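Local coordinates for Pdx2 protein (Plasmodium falciparum, PDB 2ABW) that hydrolyses glutamine to glutamate and ammonia as the glutaminase subunit of PLP synthase, supplying nitrogen for vitamin B6 biosynthesis, at residues R159-D164 and N180-V185. Sequence-based numbering, arbitrary orientation. Where two conformers were deposited one is given.
Sequences REILSD and NIIAAV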
ATOM      1  N   ARG A 159      14.525   5.187   0.635  1.00 15.75           N
ATOM      2  CA  ARG A 159      15.838   5.708   0.513  1.00 16.61           C
ATOM      3  C   ARG A 159      16.078   6.246  -0.880  1.00 15.94           C
ATOM      4  O   ARG A 159      16.895   7.183  -1.045  1.00 16.58           O
ATOM      5  CB  ARG A 159      16.854   4.671   0.841  1.00 16.75           C
ATOM      6  CG  ARG A 159      18.308   5.187   0.896  1.00 19.23           C
ATOM      7  CD  ARG A 159      19.266   4.147   1.427  1.00 19.10           C
ATOM      8  NE  ARG A 159      19.526   3.041   0.517  1.00 18.65           N
ATOM      9  CZ  ARG A 159      20.280   3.132  -0.573  1.00 21.13           C
ATOM     10  NH1 ARG A 159      20.759   4.284  -1.002  1.00 22.31           N
ATOM     11  NH2 ARG A 159      20.428   2.084  -1.326  1.00 21.45           N
ATOM     12  N   GLU A 160      15.519   5.607  -1.903  1.00 15.15           N
ATOM     13  CA  GLU A 160      15.789   6.000  -3.303  1.00 15.16           C
ATOM     14  C   GLU A 160      14.498   5.935  -4.138  1.00 16.64           C
ATOM     15  O   GLU A 160      13.794   4.936  -4.077  1.00 17.90           O
ATOM     16  CB  GLU A 160      16.796   5.061  -3.951  1.00 16.79           C
ATOM     17  CG  GLU A 160      18.140   4.969  -3.245  1.00 13.72           C
ATOM     18  CD  GLU A 160      19.130   4.002  -3.914  1.00 17.85           C
ATOM     19  OE1 GLU A 160      18.643   2.930  -4.403  1.00 17.53           O
ATOM     20  OE2 GLU A 160      20.322   4.364  -3.981  1.00 19.76           O
ATOM     21  N   ILE A 161      14.335   6.917  -5.019  1.00 16.60           N
ATOM     22  CA  ILE A 161      13.378   6.859  -6.133  1.00 17.43           C
ATOM     23  C   ILE A 161      14.220   6.449  -7.348  1.00 17.83           C
ATOM     24  O   ILE A 161      15.251   7.090  -7.625  1.00 19.87           O
ATOM     25  CB  ILE A 161      12.722   8.202  -6.343  1.00 18.95           C
ATOM     26  CG1 ILE A 161      11.946   8.660  -5.098  1.00 22.39           C
ATOM     27  CG2 ILE A 161      11.774   8.208  -7.547  1.00 17.92           C
ATOM     28  CD1 ILE A 161      10.902   7.694  -4.549  1.00 21.57           C
ATOM     29  N   LEU A 162      13.711   5.483  -8.118  1.00 18.63           N
ATOM     30  CA  LEU A 162      14.527   4.839  -9.156  1.00 19.71           C
ATOM     31  C   LEU A 162      14.009   5.094 -10.572  1.00 22.01           C
ATOM     32  O   LEU A 162      14.594   4.605 -11.543  1.00 24.99           O
ATOM     33  CB  LEU A 162      14.689   3.371  -8.887  1.00 19.60           C
ATOM     34  CG  LEU A 162      15.338   2.969  -7.571  1.00 19.00           C
ATOM     35  CD1 LEU A 162      15.237   1.495  -7.309  1.00 21.98           C
ATOM     36  CD2 LEU A 162      16.761   3.501  -7.437  1.00 20.68           C
ATOM     37  N   SER A 163      12.930   5.833 -10.719  1.00 23.32           N
ATOM     38  CA  SER A 163      12.329   6.072 -12.054  1.00 23.29           C
ATOM     39  C   SER A 163      11.639   7.381 -12.033  1.00 24.46           C
ATOM     40  O   SER A 163      11.056   7.793 -11.002  1.00 22.70           O
ATOM     41  CB  SER A 163      11.270   5.016 -12.337  1.00 24.97           C
ATOM     42  OG  SER A 163      10.490   5.327 -13.477  1.00 25.02           O
ATOM     43  N   ASP A 164      11.690   8.106 -13.156  1.00 24.56           N
ATOM     44  CA  ASP A 164      10.861   9.295 -13.261  1.00 25.07           C
ATOM     45  C   ASP A 164       9.356   9.017 -13.311  1.00 23.32           C
ATOM     46  O   ASP A 164       8.538   9.969 -13.192  1.00 24.11           O
ATOM     47  CB  ASP A 164      11.190  10.096 -14.532  1.00 27.11           C
ATOM     48  CG  ASP A 164      12.600  10.651 -14.520  1.00 33.40           C
ATOM     49  OD1 ASP A 164      13.021  11.267 -13.503  1.00 40.87           O
ATOM     50  OD2 ASP A 164      13.295  10.488 -15.548  1.00 45.28           O
ATOM     51  N   ASN A 180      12.036  16.424   4.211  1.00 31.42           N
ATOM     52  CA  ASN A 180      11.642  15.857   2.978  1.00 28.87           C
ATOM     53  C   ASN A 180      11.695  14.352   2.969  1.00 25.17           C
ATOM     54  O   ASN A 180      11.969  13.734   1.926  1.00 24.41           O
ATOM     55  CB  ASN A 180      12.452  16.462   1.853  1.00 30.11           C
ATOM     56  CG  ASN A 180      12.419  17.975   1.908  1.00 32.15           C
ATOM     57  OD1 ASN A 180      11.353  18.562   2.172  1.00 32.90           O
ATOM     58  ND2 ASN A 180      13.581  18.618   1.723  1.00 34.05           N
ATOM     59  N   ILE A 181      11.258  13.788   4.084  1.00 19.08           N
ATOM     60  CA  ILE A 181      11.090  12.315   4.170  1.00 19.29           C
ATOM     61  C   ILE A 181       9.897  11.937   3.289  1.00 16.99           C
ATOM     62  O   ILE A 181       8.864  12.601   3.314  1.00 16.65           O
ATOM     63  CB  ILE A 181      10.885  11.850   5.625  0.50 19.22           C
ATOM     64  CG1 ILE A 181      12.012  12.357   6.530  0.50 19.92           C
ATOM     65  CG2 ILE A 181      10.786  10.349   5.671  0.50 19.82           C
ATOM     66  CD1 ILE A 181      11.942  11.819   7.973  0.50 21.33           C
ATOM     67  N   ILE A 182      10.042  10.912   2.439  1.00 16.48           N
ATOM     68  CA  ILE A 182       8.978  10.513   1.517  1.00 16.60           C
ATOM     69  C   ILE A 182       8.017   9.586   2.247  1.00 17.24           C
ATOM     70  O   ILE A 182       8.411   8.524   2.709  1.00 18.58           O
ATOM     71  CB  ILE A 182       9.563   9.808   0.287  1.00 15.92           C
ATOM     72  CG1 ILE A 182      10.528  10.750  -0.450  1.00 18.84           C
ATOM     73  CG2 ILE A 182       8.425   9.292  -0.669  1.00 19.94           C
ATOM     74  CD1 ILE A 182      11.285  10.090  -1.622  1.00 23.26           C
ATOM     75  N   ALA A 183       6.748  10.017   2.324  1.00 15.13           N
ATOM     76  CA  ALA A 183       5.709   9.285   3.003  1.00 15.22           C
ATOM     77  C   ALA A 183       4.827   8.421   2.067  1.00 15.17           C
ATOM     78  O   ALA A 183       4.300   7.413   2.501  1.00 14.43           O
ATOM     79  CB  ALA A 183       4.836  10.247   3.868  1.00 16.16           C
ATOM     80  N   ALA A 184       4.607   8.896   0.848  1.00 14.62           N
ATOM     81  CA  ALA A 184       3.708   8.238  -0.095  1.00 12.98           C
ATOM     82  C   ALA A 184       4.230   8.456  -1.472  1.00 15.38           C
ATOM     83  O   ALA A 184       4.745   9.515  -1.865  1.00 14.67           O
ATOM     84  CB  ALA A 184       2.358   8.804   0.041  1.00 13.04           C
ATOM     85  N   VAL A 185       4.166   7.376  -2.265  1.00 15.20           N
ATOM     86  CA  VAL A 185       4.548   7.412  -3.684  1.00 15.17           C
ATOM     87  C   VAL A 185       3.462   6.753  -4.505  1.00 15.91           C
ATOM     88  O   VAL A 185       2.710   5.903  -3.983  1.00 15.72           O
ATOM     89  CB  VAL A 185       5.883   6.665  -3.944  1.00 16.72           C
ATOM     90  CG1 VAL A 185       7.045   7.498  -3.343  1.00 15.26           C
ATOM     91  CG2 VAL A 185       5.932   5.244  -3.432  1.00 16.63           C
TER
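Ile161 meets Ile182 and Val185 mainly through its CD1 methyl, and nearly everything in this contact turns on that atom. CD1 of Ile161 lies 3.8 Å from CD1 of Ile182. Ile182 CD1 also rests against the Ile161 methylene, with CG1 of Ile161 3.8 Å away, so the end of one isoleucine packs against the last two carbons of the other. The Val185 touch is narrower, methyl to methyl, with Ile161 CD1 4.0 Å from Val185 CG1; the two side chains lie alongside, pointing contrary ways.

The two isoleucines leave the backbone alike but differ further out. In Ile182 the chain is extended, chi2 174°, which carries CD1 well clear of its strand; in Ile161 it folds back, chi2 -54°. Val166, from the loop that follows Ile161, touches both Ile161 and Val185 and adds to this apolar patch, while Ile117 lies against Ile161 from the neighbouring strand.

The strands themselves belong to different sheets. Strand 157-161 is an outer strand of the small three-stranded sheet, paired antiparallel with 115-120; strand 180-187 runs inside the large mixed sheet of this class I glutamine amidotransferase fold. What joins them here is side-chain packing: even the nearest CA atoms, those of Ile161 and Val185, are 9.2 Å apart.

Toward Val185 the packing is buried. On the other side of strand 157-161 solvent takes over: Arg159, exposed, and Glu160, partly so, point away from strand 180-187, at a classic beta bulge opposite Thr118. Arg159 NH1 meets Glu160 OE2 at 3.0 Å in a salt bridge whose hydrogen bond is weak, bent to 121°. A second carboxylate, that of Glu98, pairs with Arg159 NH2, and Thr118 OG1 bonds Glu160 OE1.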